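Local coordinates for malonyl CoA-acyl carrier protein transacylase (Mycobacterium tuberculosis, PDB 2QC3), which catalyses transfer of the malonyl group from malonyl-CoA to holo-acyl carrier protein, supplying malonyl-ACP for fatty acid biosynthesis, at residues C79-A82 and G83-V86. Residues are numbered along the deposited sequence; the frame is centred on the assembly and turned at random.
Sequences CVLA and GKDV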
ATOM      1  N   CYS A  79     -22.026  -8.918  -3.087  1.00 52.68           N
ATOM      2  CA  CYS A  79     -22.659  -7.629  -3.362  1.00 53.13           C
ATOM      3  C   CYS A  79     -22.985  -6.836  -2.091  1.00 53.03           C
ATOM      4  O   CYS A  79     -23.845  -5.956  -2.111  1.00 52.73           O
ATOM      5  CB  CYS A  79     -23.947  -7.840  -4.168  1.00 52.64           C
ATOM      6  SG  CYS A  79     -23.726  -8.713  -5.737  1.00 54.78           S
ATOM      7  N   VAL A  80     -22.290  -7.136  -0.998  1.00 53.57           N
ATOM      8  CA  VAL A  80     -22.521  -6.461   0.277  1.00 53.90           C
ATOM      9  C   VAL A  80     -22.481  -4.938   0.176  1.00 53.56           C
ATOM     10  O   VAL A  80     -23.223  -4.246   0.870  1.00 53.83           O
ATOM     11  CB  VAL A  80     -21.489  -6.910   1.342  1.00 54.53           C
ATOM     12  CG1 VAL A  80     -21.699  -6.147   2.636  1.00 55.34           C
ATOM     13  CG2 VAL A  80     -21.608  -8.399   1.580  1.00 56.23           C
ATOM     14  N   LEU A  81     -21.617  -4.416  -0.687  1.00 53.38           N
ATOM     15  CA  LEU A  81     -21.499  -2.971  -0.841  1.00 52.70           C
ATOM     16  C   LEU A  81     -22.142  -2.440  -2.116  1.00 52.40           C
ATOM     17  O   LEU A  81     -22.020  -1.257  -2.427  1.00 51.26           O
ATOM     18  CB  LEU A  81     -20.025  -2.557  -0.798  1.00 52.46           C
ATOM     19  CG  LEU A  81     -19.279  -2.922   0.488  1.00 52.54           C
ATOM     20  CD1 LEU A  81     -17.845  -2.429   0.398  1.00 52.49           C
ATOM     21  CD2 LEU A  81     -19.989  -2.315   1.697  1.00 52.37           C
ATOM     22  N   ALA A  82     -22.815  -3.313  -2.861  1.00 52.46           N
ATOM     23  CA  ALA A  82     -23.480  -2.887  -4.091  1.00 52.68           C
ATOM     24  C   ALA A  82     -24.536  -1.878  -3.720  1.00 52.46           C
ATOM     25  O   ALA A  82     -25.469  -2.192  -2.990  1.00 52.53           O
ATOM     26  CB  ALA A  82     -24.152  -4.048  -4.774  1.00 52.35           C
ATOM     27  N   GLY A  83     -24.403  -0.664  -4.220  1.00 52.18           N
ATOM     28  CA  GLY A  83     -25.412   0.326  -3.919  1.00 51.60           C
ATOM     29  C   GLY A  83     -24.952   1.396  -2.963  1.00 51.79           C
ATOM     30  O   GLY A  83     -25.647   2.390  -2.775  1.00 52.07           O
ATOM     31  N   LYS A  84     -23.774   1.201  -2.380  1.00 51.08           N
ATOM     32  CA  LYS A  84     -23.216   2.154  -1.425  1.00 50.73           C
ATOM     33  C   LYS A  84     -22.033   2.926  -2.003  1.00 48.81           C
ATOM     34  O   LYS A  84     -21.140   2.340  -2.611  1.00 48.23           O
ATOM     35  CB  LYS A  84     -22.766   1.412  -0.167  1.00 52.33           C
ATOM     36  CG  LYS A  84     -23.865   0.597   0.491  1.00 55.36           C
ATOM     37  CD  LYS A  84     -23.310  -0.251   1.618  1.00 57.53           C
ATOM     38  CE  LYS A  84     -24.396  -1.095   2.259  1.00 59.12           C
ATOM     39  NZ  LYS A  84     -23.839  -2.003   3.301  1.00 61.96           N
ATOM     40  N   ASP A  85     -22.022   4.242  -1.812  1.00 46.69           N
ATOM     41  CA  ASP A  85     -20.923   5.050  -2.323  1.00 45.25           C
ATOM     42  C   ASP A  85     -19.653   4.849  -1.521  1.00 43.04           C
ATOM     43  O   ASP A  85     -19.674   4.781  -0.289  1.00 43.41           O
ATOM     44  CB  ASP A  85     -21.288   6.532  -2.337  1.00 48.17           C
ATOM     45  CG  ASP A  85     -22.097   6.914  -3.554  1.00 50.68           C
ATOM     46  OD1 ASP A  85     -23.341   6.941  -3.457  1.00 52.74           O
ATOM     47  OD2 ASP A  85     -21.484   7.169  -4.613  1.00 52.89           O
ATOM     48  N   VAL A  86     -18.539   4.754  -2.232  1.00 38.82           N
ATOM     49  CA  VAL A  86     -17.262   4.550  -1.582  1.00 35.43           C
ATOM     50  C   VAL A  86     -16.185   5.508  -2.083  1.00 32.91           C
ATOM     51  O   VAL A  86     -16.326   6.147  -3.125  1.00 31.73           O
ATOM     52  CB  VAL A  86     -16.764   3.108  -1.807  1.00 34.97           C
ATOM     53  CG1 VAL A  86     -17.802   2.111  -1.320  1.00 34.12           C
ATOM     54  CG2 VAL A  86     -16.456   2.888  -3.288  1.00 32.99           C
TER
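Lys84 folds back over Leu81 and Val80, held by a backbone bond to Leu81 and only weakly by its ammonium group to Val80 O. The firmer link is Lys84 N to Leu81 O, 3.0 Å with an N-H...O angle of 162°. Gly83 N is equally near Leu81 O, but its angle is too poor for a bond, so of the two amides it is that of Lys84 which this carbonyl accepts. That bond closes a type II beta turn from Leu81 to Lys84, with Gly83 at its third position, where the positive phi of 108° is one that glycine adopts readily. A type I turn from Cys79 to Ala82 overlaps it, closed by Ala82 N on Cys79 O at 2.9 Å. The two turns lie at the surface, in the connection from helix 57-77 to strand 86-90 of the parallel sheet, an alpha-to-beta link in the acyl transferase domain; Asp85 shares a backbone hydrogen bond with Ile3 of the neighbouring strand 2-7. With CG anti to its carbonyl carbon and the chain extended beyond, the Lys84 side chain runs back over Leu81, crossing that side chain at about a right angle; Lys84 CD rests 3.9 Å from Leu81 CD2. Lys84 NZ gives Val80 O a weak bond of 3.4 Å and has a stronger acceptor in Ala301 O, so the charged end ties the turns to the C-terminal loop. Val80 packs against Leu300 and Ala301 of that same loop, and Leu81 against Leu75 of helix 57-77.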